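Local coordinates for LbaCas13a H328A (C2c2) (Lachnospiraceae bacterium NK4A179, PDB 5WLH), which binds and probably processes CRISPR precursor RNA and, guided by the mature crRNA, acts as an RNA-targeting nuclease of the Cas13a family, at residues 110-124 with 139-152. Numbering follows the deposited sequence.
Sequences DDRAFEKAFEKYAEL and FETCGVDAATAERL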
ATOM      1  N   ASP A 110     -48.632  24.147  -9.063  1.00 42.72           N
ATOM      2  CA  ASP A 110     -49.206  25.028 -10.077  1.00 38.37           C
ATOM      3  C   ASP A 110     -48.405  24.950 -11.375  1.00 40.88           C
ATOM      4  O   ASP A 110     -47.969  25.961 -11.925  1.00 39.24           O
ATOM      5  CB  ASP A 110     -49.299  26.467  -9.561  1.00 39.48           C
ATOM      6  CG  ASP A 110     -50.467  27.237 -10.156  1.00 47.39           C
ATOM      7  OD1 ASP A 110     -51.166  26.703 -11.050  1.00 50.77           O
ATOM      8  OD2 ASP A 110     -50.681  28.390  -9.724  1.00 46.37           O
ATOM      9  N   ASP A 111     -48.192  23.719 -11.844  1.00 45.76           N
ATOM     10  CA  ASP A 111     -47.542  23.442 -13.129  1.00 50.51           C
ATOM     11  C   ASP A 111     -46.157  24.088 -13.214  1.00 46.06           C
ATOM     12  O   ASP A 111     -45.823  24.759 -14.191  1.00 37.25           O
ATOM     13  CB  ASP A 111     -48.425  23.883 -14.302  1.00 54.59           C
ATOM     14  CG  ASP A 111     -49.672  23.011 -14.465  1.00 59.97           C
ATOM     15  OD1 ASP A 111     -49.595  21.781 -14.250  1.00 61.28           O
ATOM     16  OD2 ASP A 111     -50.732  23.564 -14.813  1.00 58.70           O
ATOM     17  N   ARG A 112     -45.347  23.878 -12.172  1.00 50.26           N
ATOM     18  CA  ARG A 112     -43.947  24.317 -12.129  1.00 43.27           C
ATOM     19  C   ARG A 112     -43.795  25.829 -12.275  1.00 40.11           C
ATOM     20  O   ARG A 112     -42.713  26.309 -12.610  1.00 37.39           O
ATOM     21  CB  ARG A 112     -43.106  23.616 -13.205  1.00 46.19           C
ATOM     22  CG  ARG A 112     -43.321  22.116 -13.324  1.00 53.65           C
ATOM     23  CD  ARG A 112     -42.016  21.379 -13.640  1.00 60.84           C
ATOM     24  NE  ARG A 112     -42.231  19.978 -14.003  1.00 68.18           N
ATOM     25  CZ  ARG A 112     -42.920  19.548 -15.063  1.00 76.56           C
ATOM     26  NH1 ARG A 112     -43.471  20.399 -15.923  1.00 77.86           N
ATOM     27  NH2 ARG A 112     -43.046  18.244 -15.274  1.00 78.79           N
ATOM     28  N   ALA A 113     -44.856  26.597 -12.006  1.00 38.30           N
ATOM     29  CA  ALA A 113     -44.837  28.029 -12.296  1.00 38.89           C
ATOM     30  C   ALA A 113     -43.910  28.809 -11.374  1.00 40.13           C
ATOM     31  O   ALA A 113     -43.511  29.928 -11.719  1.00 35.66           O
ATOM     32  CB  ALA A 113     -46.250  28.609 -12.201  1.00 39.90           C
ATOM     33  N   PHE A 114     -43.557  28.253 -10.220  1.00 41.98           N
ATOM     34  CA  PHE A 114     -42.755  28.974  -9.243  1.00 39.44           C
ATOM     35  C   PHE A 114     -41.369  28.381  -9.035  1.00 39.57           C
ATOM     36  O   PHE A 114     -40.619  28.892  -8.200  1.00 37.67           O
ATOM     37  CB  PHE A 114     -43.508  29.037  -7.913  1.00 35.50           C
ATOM     38  CG  PHE A 114     -44.932  29.441  -8.076  1.00 35.63           C
ATOM     39  CD1 PHE A 114     -45.246  30.648  -8.688  1.00 38.31           C
ATOM     40  CD2 PHE A 114     -45.962  28.607  -7.664  1.00 38.70           C
ATOM     41  CE1 PHE A 114     -46.572  31.029  -8.860  1.00 44.08           C
ATOM     42  CE2 PHE A 114     -47.291  28.984  -7.835  1.00 41.81           C
ATOM     43  CZ  PHE A 114     -47.592  30.194  -8.428  1.00 41.09           C
ATOM     44  N   GLU A 115     -41.007  27.332  -9.779  1.00 37.98           N
ATOM     45  CA  GLU A 115     -39.696  26.715  -9.603  1.00 39.24           C
ATOM     46  C   GLU A 115     -38.579  27.732  -9.791  1.00 40.25           C
ATOM     47  O   GLU A 115     -37.619  27.761  -9.011  1.00 39.68           O
ATOM     48  CB  GLU A 115     -39.527  25.560 -10.583  1.00 40.86           C
ATOM     49  CG  GLU A 115     -40.314  24.327 -10.222  1.00 45.73           C
ATOM     50  CD  GLU A 115     -40.074  23.199 -11.198  1.00 51.65           C
ATOM     51  OE1 GLU A 115     -39.596  23.484 -12.320  1.00 51.68           O
ATOM     52  OE2 GLU A 115     -40.363  22.037 -10.841  1.00 54.89           O
ATOM     53  N   LYS A 116     -38.693  28.578 -10.816  1.00 41.14           N
ATOM     54  CA  LYS A 116     -37.671  29.589 -11.065  1.00 43.53           C
ATOM     55  C   LYS A 116     -37.613  30.605  -9.930  1.00 40.21           C
ATOM     56  O   LYS A 116     -36.525  31.012  -9.510  1.00 37.38           O
ATOM     57  CB  LYS A 116     -37.933  30.288 -12.400  1.00 51.16           C
ATOM     58  CG  LYS A 116     -37.200  29.684 -13.602  1.00 58.03           C
ATOM     59  CD  LYS A 116     -35.688  29.898 -13.518  1.00 62.23           C
ATOM     60  CE  LYS A 116     -34.920  28.632 -13.896  1.00 63.44           C
ATOM     61  NZ  LYS A 116     -33.579  28.567 -13.243  1.00 64.43           N
ATOM     62  N   ALA A 117     -38.771  31.030  -9.421  1.00 38.98           N
ATOM     63  CA  ALA A 117     -38.775  31.994  -8.323  1.00 39.15           C
ATOM     64  C   ALA A 117     -38.147  31.400  -7.068  1.00 33.81           C
ATOM     65  O   ALA A 117     -37.368  32.068  -6.376  1.00 35.20           O
ATOM     66  CB  ALA A 117     -40.203  32.461  -8.038  1.00 43.07           C
ATOM     67  N   PHE A 118     -38.474  30.141  -6.763  1.00 32.33           N
ATOM     68  CA  PHE A 118     -37.932  29.484  -5.576  1.00 35.38           C
ATOM     69  C   PHE A 118     -36.420  29.308  -5.692  1.00 33.83           C
ATOM     70  O   PHE A 118     -35.686  29.532  -4.722  1.00 34.67           O
ATOM     71  CB  PHE A 118     -38.604  28.124  -5.376  1.00 31.89           C
ATOM     72  CG  PHE A 118     -39.988  28.187  -4.770  1.00 29.69           C
ATOM     73  CD1 PHE A 118     -40.235  28.933  -3.631  1.00 29.06           C
ATOM     74  CD2 PHE A 118     -41.029  27.458  -5.329  1.00 29.03           C
ATOM     75  CE1 PHE A 118     -41.511  28.971  -3.067  1.00 31.05           C
ATOM     76  CE2 PHE A 118     -42.296  27.485  -4.783  1.00 32.37           C
ATOM     77  CZ  PHE A 118     -42.540  28.248  -3.641  1.00 32.45           C
ATOM     78  N   GLU A 119     -35.933  28.922  -6.872  1.00 36.65           N
ATOM     79  CA  GLU A 119     -34.487  28.802  -7.051  1.00 36.63           C
ATOM     80  C   GLU A 119     -33.802  30.152  -6.910  1.00 34.40           C
ATOM     81  O   GLU A 119     -32.727  30.247  -6.306  1.00 36.62           O
ATOM     82  CB  GLU A 119     -34.153  28.186  -8.408  1.00 43.42           C
ATOM     83  CG  GLU A 119     -32.648  27.992  -8.610  1.00 49.32           C
ATOM     84  CD  GLU A 119     -32.259  27.765 -10.060  1.00 62.41           C
ATOM     85  OE1 GLU A 119     -31.349  26.942 -10.308  1.00 66.84           O
ATOM     86  OE2 GLU A 119     -32.864  28.405 -10.950  1.00 65.27           O
ATOM     87  N   LYS A 120     -34.401  31.206  -7.472  1.00 34.00           N
ATOM     88  CA  LYS A 120     -33.841  32.544  -7.329  1.00 38.28           C
ATOM     89  C   LYS A 120     -33.848  32.992  -5.872  1.00 38.79           C
ATOM     90  O   LYS A 120     -32.892  33.620  -5.404  1.00 40.02           O
ATOM     91  CB  LYS A 120     -34.617  33.528  -8.202  1.00 44.57           C
ATOM     92  CG  LYS A 120     -34.325  34.984  -7.901  1.00 51.15           C
ATOM     93  CD  LYS A 120     -33.022  35.430  -8.534  1.00 56.48           C
ATOM     94  CE  LYS A 120     -33.095  36.899  -8.914  1.00 59.52           C
ATOM     95  NZ  LYS A 120     -34.378  37.217  -9.606  1.00 60.50           N
ATOM     96  N   TYR A 121     -34.928  32.685  -5.144  1.00 35.00           N
ATOM     97  CA  TYR A 121     -34.962  32.902  -3.701  1.00 33.45           C
ATOM     98  C   TYR A 121     -33.781  32.231  -3.011  1.00 32.61           C
ATOM     99  O   TYR A 121     -33.115  32.828  -2.159  1.00 31.68           O
ATOM    100  CB  TYR A 121     -36.273  32.349  -3.142  1.00 30.95           C
ATOM    101  CG  TYR A 121     -36.442  32.494  -1.649  1.00 31.92           C
ATOM    102  CD1 TYR A 121     -35.936  31.540  -0.762  1.00 27.80           C
ATOM    103  CD2 TYR A 121     -37.139  33.571  -1.125  1.00 31.06           C
ATOM    104  CE1 TYR A 121     -36.104  31.681   0.603  1.00 27.50           C
ATOM    105  CE2 TYR A 121     -37.326  33.710   0.232  1.00 32.92           C
ATOM    106  CZ  TYR A 121     -36.808  32.777   1.089  1.00 31.44           C
ATOM    107  OH  TYR A 121     -37.011  32.954   2.432  1.00 28.65           O
ATOM    108  N   ALA A 122     -33.541  30.963  -3.342  1.00 29.31           N
ATOM    109  CA  ALA A 122     -32.429  30.231  -2.749  1.00 31.06           C
ATOM    110  C   ALA A 122     -31.100  30.908  -3.058  1.00 30.45           C
ATOM    111  O   ALA A 122     -30.228  31.005  -2.189  1.00 31.71           O
ATOM    112  CB  ALA A 122     -32.433  28.795  -3.256  1.00 25.78           C
ATOM    113  N   GLU A 123     -30.930  31.380  -4.294  1.00 34.79           N
ATOM    114  CA  GLU A 123     -29.708  32.097  -4.660  1.00 39.33           C
ATOM    115  C   GLU A 123     -29.534  33.342  -3.806  1.00 38.72           C
ATOM    116  O   GLU A 123     -28.460  33.581  -3.235  1.00 36.88           O
ATOM    117  CB  GLU A 123     -29.742  32.477  -6.143  1.00 41.29           C
ATOM    118  CG  GLU A 123     -29.820  31.306  -7.098  1.00 47.68           C
ATOM    119  CD  GLU A 123     -28.466  30.705  -7.386  1.00 56.62           C
ATOM    120  OE1 GLU A 123     -27.448  31.322  -6.996  1.00 61.77           O
ATOM    121  OE2 GLU A 123     -28.418  29.626  -8.011  1.00 59.09           O
ATOM    122  N   LEU A 124     -30.588  34.151  -3.703  1.00 40.85           N
ATOM    123  CA  LEU A 124     -30.499  35.370  -2.912  1.00 40.56           C
ATOM    124  C   LEU A 124     -30.359  35.076  -1.424  1.00 36.74           C
ATOM    125  O   LEU A 124     -29.723  35.855  -0.706  1.00 36.30           O
ATOM    126  CB  LEU A 124     -31.718  36.254  -3.166  1.00 45.05           C
ATOM    127  CG  LEU A 124     -31.833  36.807  -4.589  1.00 53.49           C
ATOM    128  CD1 LEU A 124     -32.896  37.897  -4.654  1.00 56.20           C
ATOM    129  CD2 LEU A 124     -30.481  37.323  -5.096  1.00 54.93           C
ATOM    130  N   PHE A 139     -39.904  37.683  -2.154  1.00 43.95           N
ATOM    131  CA  PHE A 139     -40.122  37.134  -3.487  1.00 47.29           C
ATOM    132  C   PHE A 139     -40.351  38.215  -4.542  1.00 51.76           C
ATOM    133  O   PHE A 139     -40.188  37.936  -5.737  1.00 52.42           O
ATOM    134  CB  PHE A 139     -41.290  36.153  -3.455  1.00 45.67           C
ATOM    135  CG  PHE A 139     -40.900  34.771  -3.019  1.00 38.30           C
ATOM    136  CD1 PHE A 139     -40.254  33.913  -3.892  1.00 34.03           C
ATOM    137  CD2 PHE A 139     -41.158  34.339  -1.729  1.00 34.78           C
ATOM    138  CE1 PHE A 139     -39.891  32.638  -3.495  1.00 39.44           C
ATOM    139  CE2 PHE A 139     -40.798  33.069  -1.326  1.00 38.98           C
ATOM    140  CZ  PHE A 139     -40.160  32.212  -2.213  1.00 38.14           C
ATOM    141  N   GLU A 140     -40.697  39.441  -4.131  1.00 52.32           N
ATOM    142  CA  GLU A 140     -40.869  40.531  -5.090  1.00 57.68           C
ATOM    143  C   GLU A 140     -39.610  40.769  -5.914  1.00 62.52           C
ATOM    144  O   GLU A 140     -39.695  41.184  -7.076  1.00 63.59           O
ATOM    145  CB  GLU A 140     -41.269  41.813  -4.360  1.00 56.31           C
ATOM    146  CG  GLU A 140     -42.711  41.838  -3.896  1.00 59.07           C
ATOM    147  CD  GLU A 140     -42.928  41.087  -2.596  1.00 62.15           C
ATOM    148  OE1 GLU A 140     -44.073  41.097  -2.100  1.00 64.29           O
ATOM    149  OE2 GLU A 140     -41.961  40.490  -2.069  1.00 61.02           O
ATOM    150  N   THR A 141     -38.437  40.510  -5.338  1.00 63.69           N
ATOM    151  CA  THR A 141     -37.166  40.668  -6.027  1.00 65.45           C
ATOM    152  C   THR A 141     -36.711  39.384  -6.723  1.00 68.75           C
ATOM    153  O   THR A 141     -35.544  39.276  -7.115  1.00 70.77           O
ATOM    154  CB  THR A 141     -36.101  41.159  -5.043  1.00 65.77           C
ATOM    155  OG1 THR A 141     -35.852  40.148  -4.059  1.00 66.58           O
ATOM    156  CG2 THR A 141     -36.578  42.422  -4.336  1.00 65.83           C
ATOM    157  N   CYS A 142     -37.608  38.409  -6.879  1.00 68.89           N
ATOM    158  CA  CYS A 142     -37.344  37.203  -7.654  1.00 69.77           C
ATOM    159  C   CYS A 142     -38.170  37.162  -8.938  1.00 72.02           C
ATOM    160  O   CYS A 142     -38.400  36.081  -9.492  1.00 71.96           O
ATOM    161  CB  CYS A 142     -37.602  35.954  -6.804  1.00 66.14           C
ATOM    162  SG  CYS A 142     -36.732  35.917  -5.195  1.00 62.41           S
ATOM    163  N   GLY A 143     -38.621  38.321  -9.416  1.00 74.39           N
ATOM    164  CA  GLY A 143     -39.409  38.402 -10.635  1.00 75.46           C
ATOM    165  C   GLY A 143     -40.871  38.047 -10.468  1.00 75.10           C
ATOM    166  O   GLY A 143     -41.455  37.410 -11.355  1.00 73.37           O
ATOM    167  N   VAL A 144     -41.489  38.460  -9.361  1.00 75.48           N
ATOM    168  CA  VAL A 144     -42.816  37.989  -8.973  1.00 73.77           C
ATOM    169  C   VAL A 144     -43.580  39.131  -8.309  1.00 69.37           C
ATOM    170  O   VAL A 144     -43.002  39.930  -7.564  1.00 67.33           O
ATOM    171  CB  VAL A 144     -42.705  36.754  -8.044  1.00 75.30           C
ATOM    172  CG1 VAL A 144     -43.908  36.627  -7.121  1.00 74.59           C
ATOM    173  CG2 VAL A 144     -42.522  35.485  -8.872  1.00 76.09           C
ATOM    174  N   ASP A 145     -44.880  39.207  -8.587  1.00 67.11           N
ATOM    175  CA  ASP A 145     -45.750  40.253  -8.057  1.00 63.66           C
ATOM    176  C   ASP A 145     -45.922  40.089  -6.546  1.00 62.05           C
ATOM    177  O   ASP A 145     -45.296  39.241  -5.906  1.00 65.31           O
ATOM    178  CB  ASP A 145     -47.097  40.213  -8.766  1.00 62.97           C
ATOM    179  CG  ASP A 145     -47.689  38.824  -8.786  1.00 58.84           C
ATOM    180  OD1 ASP A 145     -47.210  37.986  -9.584  1.00 59.74           O
ATOM    181  OD2 ASP A 145     -48.604  38.565  -7.978  1.00 56.82           O
ATOM    182  N   ALA A 146     -46.812  40.898  -5.963  1.00 57.02           N
ATOM    183  CA  ALA A 146     -46.963  40.919  -4.510  1.00 54.42           C
ATOM    184  C   ALA A 146     -47.915  39.839  -4.015  1.00 53.11           C
ATOM    185  O   ALA A 146     -47.691  39.253  -2.950  1.00 54.17           O
ATOM    186  CB  ALA A 146     -47.449  42.293  -4.050  1.00 52.71           C
ATOM    187  N   ALA A 147     -48.993  39.582  -4.755  1.00 49.14           N
ATOM    188  CA  ALA A 147     -49.935  38.546  -4.349  1.00 47.60           C
ATOM    189  C   ALA A 147     -49.303  37.163  -4.443  1.00 43.93           C
ATOM    190  O   ALA A 147     -49.483  36.324  -3.554  1.00 41.11           O
ATOM    191  CB  ALA A 147     -51.202  38.631  -5.206  1.00 47.28           C
ATOM    192  N   THR A 148     -48.550  36.908  -5.510  1.00 46.80           N
ATOM    193  CA  THR A 148     -47.889  35.615  -5.638  1.00 44.67           C
ATOM    194  C   THR A 148     -46.786  35.461  -4.595  1.00 40.76           C
ATOM    195  O   THR A 148     -46.604  34.376  -4.028  1.00 37.34           O
ATOM    196  CB  THR A 148     -47.345  35.462  -7.057  1.00 48.52           C
ATOM    197  OG1 THR A 148     -48.438  35.534  -7.986  1.00 54.33           O
ATOM    198  CG2 THR A 148     -46.641  34.131  -7.225  1.00 45.52           C
ATOM    199  N   ALA A 149     -46.062  36.549  -4.312  1.00 42.22           N
ATOM    200  CA  ALA A 149     -45.014  36.508  -3.298  1.00 42.15           C
ATOM    201  C   ALA A 149     -45.567  36.039  -1.961  1.00 42.94           C
ATOM    202  O   ALA A 149     -44.929  35.247  -1.261  1.00 43.84           O
ATOM    203  CB  ALA A 149     -44.363  37.885  -3.162  1.00 42.93           C
ATOM    204  N   GLU A 150     -46.770  36.492  -1.603  1.00 46.26           N
ATOM    205  CA  GLU A 150     -47.385  36.041  -0.360  1.00 44.50           C
ATOM    206  C   GLU A 150     -47.654  34.541  -0.379  1.00 37.19           C
ATOM    207  O   GLU A 150     -47.444  33.856   0.628  1.00 37.47           O
ATOM    208  CB  GLU A 150     -48.680  36.814  -0.101  1.00 51.45           C
ATOM    209  CG  GLU A 150     -48.978  37.029   1.374  1.00 58.85           C
ATOM    210  CD  GLU A 150     -47.885  37.813   2.079  1.00 67.71           C
ATOM    211  OE1 GLU A 150     -47.472  38.868   1.547  1.00 70.02           O
ATOM    212  OE2 GLU A 150     -47.436  37.372   3.161  1.00 71.04           O
ATOM    213  N   ARG A 151     -48.123  34.008  -1.512  1.00 36.20           N
ATOM    214  CA  ARG A 151     -48.350  32.568  -1.603  1.00 35.54           C
ATOM    215  C   ARG A 151     -47.039  31.795  -1.489  1.00 32.97           C
ATOM    216  O   ARG A 151     -46.943  30.816  -0.740  1.00 36.13           O
ATOM    217  CB  ARG A 151     -49.055  32.223  -2.914  1.00 35.98           C
ATOM    218  CG  ARG A 151     -49.347  30.751  -3.074  1.00 36.18           C
ATOM    219  CD  ARG A 151     -49.908  30.470  -4.464  1.00 38.91           C
ATOM    220  NE  ARG A 151     -50.178  29.053  -4.655  1.00 39.69           N
ATOM    221  CZ  ARG A 151     -50.439  28.499  -5.832  1.00 41.06           C
ATOM    222  NH1 ARG A 151     -50.667  27.195  -5.909  1.00 40.29           N
ATOM    223  NH2 ARG A 151     -50.470  29.247  -6.930  1.00 41.40           N
ATOM    224  N   LEU A 152     -46.021  32.216  -2.239  1.00 36.58           N
ATOM    225  CA  LEU A 152     -44.747  31.500  -2.230  1.00 33.07           C
ATOM    226  C   LEU A 152     -44.123  31.525  -0.844  1.00 31.09           C
ATOM    227  O   LEU A 152     -43.684  30.489  -0.326  1.00 33.83           O
ATOM    228  CB  LEU A 152     -43.803  32.113  -3.265  1.00 34.94           C
ATOM    229  CG  LEU A 152     -44.315  32.074  -4.704  1.00 33.73           C
ATOM    230  CD1 LEU A 152     -43.174  32.283  -5.717  1.00 32.87           C
ATOM    231  CD2 LEU A 152     -45.020  30.763  -4.961  1.00 35.96           C
TER
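R151 NH2 donates to D110 OD2 at 2.9 Å, a nearly straight salt bridge (163°) that lies in the guanidinium plane and reaches the anti side of the carboxylate, tilted well out of its plane. With CG anti to the backbone N (chi1 -179°) and the chain extended as far as NE, R151 spans from helix 146-155 to D110 in the short segment 109-112, which precedes helix 115-130. The same NH2 sits 3.3 Å from F114 CE2; the ring presents its edge to a face of the guanidinium, the two planes nearly perpendicular. One face of F114 receives L152 CD2 in a CH-pi contact, 3.6 Å from the ring centroid, while T148 CG2 approaches CE1 obliquely. Were F114 replaced by an alanine, L152 CD2 and T148 CG2 would probably face a gap, and the R151 guanidinium would lose the ring edge beside it. Further along, A117 CB packs against V144 and L152 CD1. The F139 ring lies between Y121, in an offset stack (centroids 4.6 Å apart, planes at 17°), and L152 CB; F118 CD1 meets F139 CZ obliquely at 3.6 Å. Y121 OH bonds to D224, tying this aromatic cluster of F118, Y121 and F139 to helix 218-230. C142 CB rests on K120 CG, and K120 NZ makes a weak bond to T141 O. Ring and methyl packing thus carries the buried part, while the exposed D110-R151 salt bridge is likely to add less, because solvent can compete for it.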